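Local coordinates for putative gamma-glutamylcyclotransferase YkqA (Bacillus subtilis, PDB 2QIK), which is a putative gamma-glutamylcyclotransferase, probably releasing 5-oxoproline from gamma-glutamyl compounds by intramolecular attack, at residues Tyr8-Lys13 with Gln73-Tyr78; Asn28-Thr33 with Arg213-Asp218; Ile249-Gly254 with Arg269-Leu274. All coordinates share one frame; numbering follows the deposited sequence.

Contact 1 of 3, residues Tyr8-Lys13 with Gln73-Tyr78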
loop_
_atom_site.group_PDB
_atom_site.type_symbol
_atom_site.label_atom_id
_atom_site.label_comp_id
_atom_site.label_asym_id
_atom_site.label_seq_id
_atom_site.Cartn_x
_atom_site.Cartn_y
_atom_site.Cartn_z
ATOM N N TYR A 8 3.368 13.543 -0.734
ATOM C CA TYR A 8 3.571 12.749 0.483
ATOM C C TYR A 8 2.715 13.197 1.673
ATOM O O TYR A 8 2.697 12.533 2.697
ATOM C CB TYR A 8 5.065 12.787 0.910
ATOM C CG TYR A 8 5.581 14.186 1.132
ATOM C CD1 TYR A 8 5.345 14.827 2.338
ATOM C CD2 TYR A 8 6.259 14.856 0.177
ATOM C CE1 TYR A 8 5.747 16.109 2.562
ATOM C CE2 TYR A 8 6.672 16.148 0.380
ATOM C CZ TYR A 8 6.427 16.781 1.575
ATOM O OH TYR A 8 6.866 18.077 1.842
ATOM N N GLY A 9 2.029 14.325 1.520
ATOM C CA GLY A 9 1.341 14.905 2.636
ATOM C C GLY A 9 -0.103 15.249 2.321
ATOM O O GLY A 9 -0.900 14.397 1.945
ATOM N N THR A 10 -0.422 16.528 2.499
ATOM C CA THR A 10 -1.767 17.022 2.312
ATOM C C THR A 10 -2.304 16.974 0.913
ATOM O O THR A 10 -3.509 17.175 0.707
ATOM C CB THR A 10 -1.943 18.478 2.814
ATOM O OG1 THR A 10 -1.312 19.389 1.924
ATOM C CG2 THR A 10 -1.391 18.653 4.227
ATOM N N LEU A 11 -1.462 16.707 -0.063
ATOM C CA LEU A 11 -1.825 16.519 -1.474
ATOM C C LEU A 11 -2.144 15.080 -1.834
ATOM O O LEU A 11 -2.593 14.841 -2.949
ATOM C CB LEU A 11 -0.743 17.028 -2.375
ATOM C CG LEU A 11 -0.471 18.536 -2.332
ATOM C CD1 LEU A 11 0.788 18.870 -3.151
ATOM C CD2 LEU A 11 -1.668 19.286 -2.837
ATOM N N ARG A 12 -1.861 14.120 -0.943
ATOM C CA ARG A 12 -2.183 12.747 -1.248
ATOM C C ARG A 12 -3.714 12.565 -1.390
ATOM O O ARG A 12 -4.513 13.371 -0.880
ATOM C CB ARG A 12 -1.651 11.747 -0.191
ATOM C CG ARG A 12 -0.129 11.627 -0.242
ATOM C CD ARG A 12 0.384 10.604 0.782
ATOM N NE ARG A 12 -0.068 9.272 0.431
ATOM C CZ ARG A 12 0.250 8.210 1.093
ATOM N NH1 ARG A 12 1.088 8.231 2.110
ATOM N NH2 ARG A 12 -0.262 7.035 0.784
ATOM N N LYS A 13 -4.096 11.496 -2.044
ATOM C CA LYS A 13 -5.516 11.236 -2.283
ATOM C C LYS A 13 -6.235 11.231 -0.963
ATOM O O LYS A 13 -5.750 10.683 0.016
ATOM C CB LYS A 13 -5.664 9.896 -3.038
ATOM C CG LYS A 13 -7.001 9.676 -3.657
ATOM C CD LYS A 13 -7.032 8.241 -4.301
ATOM C CE LYS A 13 -8.213 8.131 -5.198
ATOM N NZ LYS A 13 -8.273 6.755 -5.829
ATOM N N GLN A 73 1.838 28.716 -5.569
ATOM C CA GLN A 73 1.169 29.817 -4.893
ATOM C C GLN A 73 0.564 29.419 -3.563
ATOM O O GLN A 73 0.576 30.256 -2.636
ATOM C CB GLN A 73 0.059 30.416 -5.736
ATOM C CG GLN A 73 0.525 31.091 -6.958
ATOM C CD GLN A 73 -0.621 31.513 -7.865
ATOM O OE1 GLN A 73 -0.418 31.504 -9.080
ATOM N NE2 GLN A 73 -1.760 31.911 -7.311
ATOM N N PHE A 74 0.015 28.206 -3.441
ATOM C CA PHE A 74 -0.614 27.760 -2.204
ATOM C C PHE A 74 0.405 27.559 -1.090
ATOM O O PHE A 74 0.183 27.929 0.060
ATOM C CB PHE A 74 -1.461 26.544 -2.495
ATOM C CG PHE A 74 -2.363 26.183 -1.361
ATOM C CD1 PHE A 74 -3.620 26.750 -1.273
ATOM C CD2 PHE A 74 -1.957 25.287 -0.423
ATOM C CE1 PHE A 74 -4.458 26.440 -0.275
ATOM C CE2 PHE A 74 -2.814 24.960 0.651
ATOM C CZ PHE A 74 -4.036 25.540 0.714
ATOM N N PHE A 75 1.503 26.876 -1.462
ATOM C CA PHE A 75 2.531 26.458 -0.505
ATOM C C PHE A 75 3.615 27.501 -0.262
ATOM O O PHE A 75 4.750 27.346 -0.621
ATOM C CB PHE A 75 3.134 25.097 -0.919
ATOM C CG PHE A 75 2.179 23.963 -0.737
ATOM C CD1 PHE A 75 1.328 23.510 -1.760
ATOM C CD2 PHE A 75 2.088 23.366 0.469
ATOM C CE1 PHE A 75 0.409 22.524 -1.574
ATOM C CE2 PHE A 75 1.196 22.337 0.639
ATOM C CZ PHE A 75 0.355 21.944 -0.384
ATOM N N GLN A 76 3.186 28.624 0.285
ATOM C CA GLN A 76 4.129 29.712 0.590
ATOM C C GLN A 76 5.183 29.237 1.564
ATOM O O GLN A 76 4.917 28.493 2.492
ATOM C CB GLN A 76 3.292 30.940 1.133
ATOM C CG GLN A 76 2.487 31.562 -0.023
ATOM C CD GLN A 76 1.527 32.658 0.379
ATOM O OE1 GLN A 76 0.931 32.616 1.467
ATOM N NE2 GLN A 76 1.390 33.667 -0.496
ATOM N N GLY A 77 6.433 29.626 1.359
ATOM C CA GLY A 77 7.505 29.120 2.239
ATOM C C GLY A 77 8.043 27.735 1.873
ATOM O O GLY A 77 9.017 27.268 2.491
ATOM N N TYR A 78 7.442 27.059 0.903
ATOM C CA TYR A 78 7.994 25.791 0.429
ATOM C C TYR A 78 8.783 26.071 -0.821
ATOM O O TYR A 78 8.485 27.002 -1.588
ATOM C CB TYR A 78 6.923 24.775 0.117
ATOM C CG TYR A 78 6.228 24.188 1.268
ATOM C CD1 TYR A 78 6.277 22.817 1.467
ATOM C CD2 TYR A 78 5.552 24.978 2.219
ATOM C CE1 TYR A 78 5.675 22.242 2.520
ATOM C CE2 TYR A 78 4.931 24.375 3.258
ATOM C CZ TYR A 78 4.987 23.022 3.404
ATOM O OH TYR A 78 4.362 22.379 4.436
#

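Contact 2 of 3, residues Asn28-Thr33 with Arg213-Asp218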
loop_
_atom_site.group_PDB
_atom_site.type_symbol
_atom_site.label_atom_id
_atom_site.label_comp_id
_atom_site.label_asym_id
_atom_site.label_seq_id
_atom_site.Cartn_x
_atom_site.Cartn_y
_atom_site.Cartn_z
ATOM N N ASN A 28 1.199 6.554 -10.128
ATOM C CA ASN A 28 1.516 5.518 -9.162
ATOM C C ASN A 28 0.919 5.842 -7.828
ATOM O O ASN A 28 1.204 6.856 -7.223
ATOM C CB ASN A 28 3.019 5.381 -8.983
ATOM C CG ASN A 28 3.741 4.953 -10.229
ATOM O OD1 ASN A 28 3.860 3.724 -10.506
ATOM N ND2 ASN A 28 4.190 5.879 -10.963
ATOM N N GLU A 29 0.127 4.901 -7.327
ATOM C CA GLU A 29 -0.377 4.959 -5.978
ATOM C C GLU A 29 0.649 4.535 -4.942
ATOM O O GLU A 29 0.548 4.938 -3.763
ATOM C CB GLU A 29 -1.623 4.007 -5.806
ATOM C CG GLU A 29 -2.767 4.360 -6.725
ATOM C CD GLU A 29 -3.899 3.346 -6.714
ATOM O OE1 GLU A 29 -4.787 3.467 -7.530
ATOM O OE2 GLU A 29 -3.946 2.478 -5.831
ATOM N N GLN A 30 1.606 3.739 -5.370
ATOM C CA GLN A 30 2.599 3.181 -4.456
ATOM C C GLN A 30 3.961 3.696 -4.934
ATOM O O GLN A 30 4.405 3.441 -6.053
ATOM C CB GLN A 30 2.602 1.667 -4.452
ATOM C CG GLN A 30 1.203 1.061 -4.151
ATOM C CD GLN A 30 0.569 1.543 -2.876
ATOM O OE1 GLN A 30 1.241 1.946 -1.930
ATOM N NE2 GLN A 30 -0.792 1.459 -2.831
ATOM N N ALA A 31 4.632 4.499 -4.137
ATOM C CA ALA A 31 5.876 5.131 -4.554
ATOM C C ALA A 31 6.665 5.572 -3.323
ATOM O O ALA A 31 6.078 5.778 -2.259
ATOM C CB ALA A 31 5.608 6.334 -5.445
ATOM N N ARG A 32 7.961 5.734 -3.480
ATOM C CA ARG A 32 8.802 6.163 -2.367
ATOM C C ARG A 32 10.052 6.850 -2.896
ATOM O O ARG A 32 10.492 6.645 -4.010
ATOM C CB ARG A 32 9.182 4.976 -1.423
ATOM C CG ARG A 32 10.178 4.023 -1.993
ATOM C CD ARG A 32 10.427 2.855 -1.080
ATOM N NE ARG A 32 11.549 2.065 -1.498
ATOM C CZ ARG A 32 12.021 1.032 -0.838
ATOM N NH1 ARG A 32 11.458 0.638 0.284
ATOM N NH2 ARG A 32 13.093 0.443 -1.284
ATOM N N THR A 33 10.660 7.609 -1.999
ATOM C CA THR A 33 11.979 8.202 -2.243
ATOM C C THR A 33 12.772 8.208 -0.956
ATOM O O THR A 33 12.228 8.390 0.117
ATOM C CB THR A 33 11.836 9.581 -2.859
ATOM O OG1 THR A 33 13.044 10.012 -3.480
ATOM C CG2 THR A 33 11.350 10.646 -1.934
ATOM N N ARG A 213 5.317 -3.401 4.230
ATOM C CA ARG A 213 4.899 -2.102 4.768
ATOM C C ARG A 213 3.381 -1.980 4.750
ATOM O O ARG A 213 2.715 -2.550 3.869
ATOM C CB ARG A 213 5.441 -0.980 3.921
ATOM C CG ARG A 213 5.070 -0.924 2.515
ATOM C CD ARG A 213 5.691 0.248 1.798
ATOM N NE ARG A 213 5.227 0.371 0.508
ATOM C CZ ARG A 213 4.142 1.178 0.127
ATOM N NH1 ARG A 213 3.510 2.007 0.913
ATOM N NH2 ARG A 213 3.839 1.220 -1.082
ATOM N N PRO A 214 2.802 -1.225 5.698
ATOM C CA PRO A 214 1.424 -0.807 5.565
ATOM C C PRO A 214 1.276 0.037 4.320
ATOM O O PRO A 214 2.198 0.786 3.941
ATOM C CB PRO A 214 1.186 -0.017 6.847
ATOM C CG PRO A 214 2.345 -0.227 7.746
ATOM C CD PRO A 214 3.478 -0.565 6.860
ATOM N N ALA A 215 0.140 -0.080 3.656
ATOM C CA ALA A 215 -0.167 0.648 2.472
ATOM C C ALA A 215 -1.650 0.854 2.391
ATOM O O ALA A 215 -2.415 0.264 3.165
ATOM C CB ALA A 215 0.372 -0.074 1.239
ATOM N N PHE A 216 -2.105 1.656 1.446
ATOM C CA PHE A 216 -3.508 2.064 1.364
ATOM C C PHE A 216 -4.015 1.896 -0.073
ATOM O O PHE A 216 -3.286 2.265 -1.018
ATOM C CB PHE A 216 -3.718 3.492 1.859
ATOM C CG PHE A 216 -3.257 3.604 3.281
ATOM C CD1 PHE A 216 -4.058 3.254 4.304
ATOM C CD2 PHE A 216 -1.928 3.858 3.560
ATOM C CE1 PHE A 216 -3.564 3.202 5.613
ATOM C CE2 PHE A 216 -1.421 3.788 4.835
ATOM C CZ PHE A 216 -2.285 3.490 5.843
ATOM N N VAL A 217 -5.215 1.379 -0.188
ATOM C CA VAL A 217 -5.876 1.177 -1.448
ATOM C C VAL A 217 -7.332 1.488 -1.288
ATOM O O VAL A 217 -7.918 1.384 -0.239
ATOM C CB VAL A 217 -5.688 -0.279 -1.985
ATOM C CG1 VAL A 217 -4.272 -0.508 -2.367
ATOM C CG2 VAL A 217 -6.191 -1.337 -1.005
ATOM N N ASP A 218 -7.946 1.846 -2.414
ATOM C CA ASP A 218 -9.421 2.074 -2.508
ATOM C C ASP A 218 -10.012 0.872 -3.226
ATOM O O ASP A 218 -9.515 0.455 -4.275
ATOM C CB ASP A 218 -9.774 3.326 -3.300
ATOM C CG ASP A 218 -9.368 4.611 -2.634
ATOM O OD1 ASP A 218 -8.859 4.654 -1.498
ATOM O OD2 ASP A 218 -9.621 5.681 -3.256
HETATM O O HOH W 1 -6.479 2.011 -4.910
HETATM O O HOH W 2 -3.790 3.683 -3.207
HETATM O O HOH W 3 -0.265 3.289 -0.033
#

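Contact 3 of 3, residues Ile249-Gly254 with Arg269-Leu274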
loop_
_atom_site.group_PDB
_atom_site.type_symbol
_atom_site.label_atom_id
_atom_site.label_comp_id
_atom_site.label_asym_id
_atom_site.label_seq_id
_atom_site.Cartn_x
_atom_site.Cartn_y
_atom_site.Cartn_z
ATOM N N ILE A 249 -2.151 -23.589 0.450
ATOM C CA ILE A 249 -3.468 -24.088 0.832
ATOM C C ILE A 249 -4.293 -23.060 1.584
ATOM O O ILE A 249 -5.500 -22.996 1.424
ATOM C CB ILE A 249 -3.316 -25.413 1.608
ATOM C CG1 ILE A 249 -2.744 -26.542 0.729
ATOM C CG2 ILE A 249 -4.680 -25.878 2.174
ATOM C CD1 ILE A 249 -2.205 -27.756 1.536
ATOM N N GLU A 250 -3.668 -22.252 2.440
ATOM C CA GLU A 250 -4.398 -21.168 3.148
ATOM C C GLU A 250 -5.021 -20.214 2.157
ATOM O O GLU A 250 -6.194 -19.867 2.263
ATOM C CB GLU A 250 -3.462 -20.439 4.083
ATOM C CG GLU A 250 -2.987 -21.280 5.230
ATOM C CD GLU A 250 -1.883 -20.623 6.025
ATOM O OE1 GLU A 250 -0.792 -21.232 6.047
ATOM O OE2 GLU A 250 -2.058 -19.609 6.718
ATOM N N ILE A 251 -4.237 -19.815 1.142
ATOM C CA ILE A 251 -4.747 -18.904 0.119
ATOM C C ILE A 251 -5.919 -19.496 -0.612
ATOM O O ILE A 251 -6.951 -18.880 -0.854
ATOM C CB ILE A 251 -3.651 -18.487 -0.866
ATOM C CG1 ILE A 251 -2.626 -17.693 -0.128
ATOM C CG2 ILE A 251 -4.211 -17.715 -2.040
ATOM C CD1 ILE A 251 -1.453 -17.245 -0.959
ATOM N N GLU A 252 -5.773 -20.764 -0.950
ATOM C CA GLU A 252 -6.823 -21.425 -1.690
ATOM C C GLU A 252 -8.094 -21.504 -0.898
ATOM O O GLU A 252 -9.172 -21.271 -1.447
ATOM C CB GLU A 252 -6.376 -22.827 -2.153
ATOM C CG GLU A 252 -5.297 -22.808 -3.208
ATOM C CD GLU A 252 -4.981 -24.147 -3.766
ATOM O OE1 GLU A 252 -4.167 -24.190 -4.676
ATOM O OE2 GLU A 252 -5.577 -25.136 -3.333
ATOM N N ARG A 253 -8.031 -21.819 0.383
ATOM C CA ARG A 253 -9.246 -21.930 1.203
ATOM C C ARG A 253 -9.926 -20.568 1.299
ATOM O O ARG A 253 -11.147 -20.464 1.184
ATOM C CB ARG A 253 -8.875 -22.432 2.599
ATOM C CG ARG A 253 -8.631 -23.888 2.824
ATOM C CD ARG A 253 -8.800 -24.252 4.333
ATOM N NE ARG A 253 -7.841 -23.525 5.177
ATOM C CZ ARG A 253 -6.789 -24.084 5.743
ATOM N NH1 ARG A 253 -6.550 -25.415 5.597
ATOM N NH2 ARG A 253 -5.950 -23.370 6.485
ATOM N N GLY A 254 -9.112 -19.507 1.515
ATOM C CA GLY A 254 -9.710 -18.169 1.642
ATOM C C GLY A 254 -10.293 -17.718 0.327
ATOM O O GLY A 254 -11.385 -17.138 0.289
ATOM N N ARG A 269 -4.061 -21.271 -10.898
ATOM C CA ARG A 269 -3.238 -21.628 -12.013
ATOM C C ARG A 269 -1.892 -20.856 -11.969
ATOM O O ARG A 269 -0.809 -21.376 -12.278
ATOM C CB ARG A 269 -3.946 -21.287 -13.356
ATOM C CG ARG A 269 -5.121 -22.198 -13.955
ATOM C CD ARG A 269 -5.829 -21.782 -15.478
ATOM N NE ARG A 269 -5.360 -22.813 -16.348
ATOM C CZ ARG A 269 -4.071 -23.101 -16.611
ATOM N NH1 ARG A 269 -3.767 -24.114 -17.448
ATOM N NH2 ARG A 269 -3.077 -22.382 -16.087
ATOM N N HIS A 270 -1.948 -19.571 -11.542
ATOM C CA HIS A 270 -0.736 -18.792 -11.430
ATOM C C HIS A 270 0.201 -19.390 -10.412
ATOM O O HIS A 270 1.395 -19.532 -10.703
ATOM C CB HIS A 270 -1.074 -17.340 -11.081
ATOM C CG HIS A 270 0.106 -16.458 -10.981
ATOM N ND1 HIS A 270 0.843 -16.096 -12.094
ATOM C CD2 HIS A 270 0.677 -15.873 -9.916
ATOM C CE1 HIS A 270 1.852 -15.353 -11.695
ATOM N NE2 HIS A 270 1.777 -15.187 -10.375
HETATM N N MSE A 271 -0.286 -19.654 -9.204
HETATM C CA MSE A 271 0.551 -20.250 -8.174
HETATM C C MSE A 271 1.180 -21.557 -8.644
HETATM O O MSE A 271 2.329 -21.829 -8.386
HETATM C CB MSE A 271 -0.234 -20.476 -6.910
HETATM C CG MSE A 271 -0.675 -19.172 -6.224
HETATM SE SE MSE A 271 -1.462 -19.328 -4.513
HETATM C CE MSE A 271 -2.975 -20.264 -4.999
ATOM N N ASN A 272 0.398 -22.381 -9.304
ATOM C CA ASN A 272 0.859 -23.720 -9.722
ATOM C C ASN A 272 1.813 -23.653 -10.912
ATOM O O ASN A 272 2.487 -24.640 -11.203
ATOM C CB ASN A 272 -0.330 -24.650 -10.024
ATOM C CG ASN A 272 -1.108 -25.031 -8.849
ATOM O OD1 ASN A 272 -2.382 -25.190 -8.914
ATOM N ND2 ASN A 272 -0.423 -25.201 -7.738
ATOM N N SER A 273 1.881 -22.531 -11.619
ATOM C CA SER A 273 2.690 -22.345 -12.819
ATOM C C SER A 273 4.098 -21.868 -12.466
ATOM O O SER A 273 5.030 -21.922 -13.269
ATOM C CB SER A 273 1.988 -21.354 -13.780
ATOM O OG SER A 273 2.615 -21.356 -15.027
ATOM N N LEU A 274 4.257 -21.342 -11.262
ATOM C CA LEU A 274 5.517 -20.751 -10.898
ATOM C C LEU A 274 6.624 -21.793 -10.676
ATOM O O LEU A 274 6.358 -22.875 -10.153
ATOM C CB LEU A 274 5.283 -19.895 -9.631
ATOM C CG LEU A 274 4.423 -18.620 -9.797
ATOM C CD1 LEU A 274 4.179 -18.017 -8.454
ATOM C CD2 LEU A 274 5.063 -17.628 -10.739
HETATM O O HOH W 4 -4.128 -25.972 -6.662
#

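Contact 1 of 3, residues Tyr8-Lys13 with Gln73-Tyr78
The F75 ring meets the 8-13 loop with its outer end: T10 OG1 lies at the edge, near the ring plane, 3.8 Å from F75 CZ, while L11 comes in obliquely. One face of the F75 ring takes F74 CD2 near its rim, and F75 CD2 in turn stands over the centre of one face of the Y78 ring. At the edge of Y78, close to its plane, Y8 OH approaches CE1 to 4.4 Å, a loose touch; the hydroxyl is itself hydrogen-bonded to Y97 O. The L11 isobutyl group is the apolar half of the contact, CD1 and CD2 both 4.0 Å from F75 CE1; chi1 of -65° sets its CG beside the backbone N, and the chain runs on extended to the ring. Cutting L11 back to an alanine would probably open a gap beside the end of the F75 ring and leave it freer to shift. T10 OG1 is hydrogen-bonded to N17. Y8, G9, T10 and L11 probably bind the substrate, as in related cyclotransferases, and G9-R12 form a type I turn. This loop follows strand 3-7, and F75, centre of an inverse gamma turn, directly follows helix 65-74 on the way to strand 79-87.

Contact 2 of 3, residues Asn28-Thr33 with Arg213-Asp218
Q30 reaches strand 212-221 with both ends of its amide. R213 NH2 donates to Q30 OE1 at 2.8 Å, lying 23° off the carbonyl plane, amide and guanidinium planes turned 45° apart. At the other end of the amide, Q30 NE2 gives a hydrogen bond to F216 O at 3.2 Å; the acceptor sits in the plane of the Q30 amide, but the donor stands above the carbonyl plane of F216. A215 CB lies near OE1 and V217 CG1 4.0 Å from NE2, both on one side of the amide plane. The bend of Q30 at chi2 (-55°) lets the amide lie along the strand. Water 3 donates to Q30 OE1 and accepts from F216 N. Further out, E29 OE2 accepts from water 1 and water 2, which connect it to D218 N and F216 O, and Y163 OH is hydrogen-bonded to both E29 OE2 and Q30 NE2. E181 holds the backbone of the corner through E29 N and Q30 N. The two AIG2-like parts of the chain meet here through a polar, water-bridged seam: a neutral amide used as acceptor for a probably charged guanidinium and as donor to backbone, which fixes which way round it sits.

Contact 3 of 3, residues Ile249-Gly254 with Arg269-Leu274
Apolar packing comes first: the selenium of M271, a selenomethionine, lies 4.0 Å from I251 CG2 and 4.1 Å from I251 CD1, so it rests against both branches of the isoleucine. The two side chains cross at a slant. With CG2 anti to the backbone N and CG1 beside it, both branches of I251 reach the selenium. The terminal methyl of M271 turns off at chi3 (-65°), which carries CE past selenium toward E252, where it meets the aliphatic E252 CG at 3.9 Å. E252 and M271 run past each other in opposite directions, and M271 CE also comes to 4.1 Å from E252 OE1. F167, on strand 164-171, touches both I251 and M271. The pair of segments belongs to a helical hairpin: helix 245-258 turns back after a short connection into helix 261-273, whose last turn carries M271, and I251 also packs on L267 one turn earlier in that second helix. The polar link between the segments is made by a water. Water 4 donates to E252 OE1 at 2.7 Å and to N272 OD1 at 3.0 Å, joining the two side chains without a direct hydrogen bond between them. The amide of N272 has a further, weak hydrogen bond from ND2 to Q248 OE1, one residue ahead of I249 on the first helix.

Contacts 1 and 2 interlock along the chain, their segments alternating, and lie with centres 18 Å apart. They touch directly: K13 NZ of the 8-13 loop forms a salt bridge with D218 OD2, 3.1 Å apart, tying the putative substrate loop to strand 212-221. Segments 8-13, 73-78 and 28-33 all belong to the first AIG2-like part of the chain, as does the antiparallel sheet that holds strands 3-7 and 25-34, while 213-218 belongs to the second. Contact 2, near the middle of the molecule, therefore joins the two halves. Contact 3 comes last in sequence, on the far side of the chain's centre from contact 1, 43 Å away between centres, and is local packing between consecutive helices.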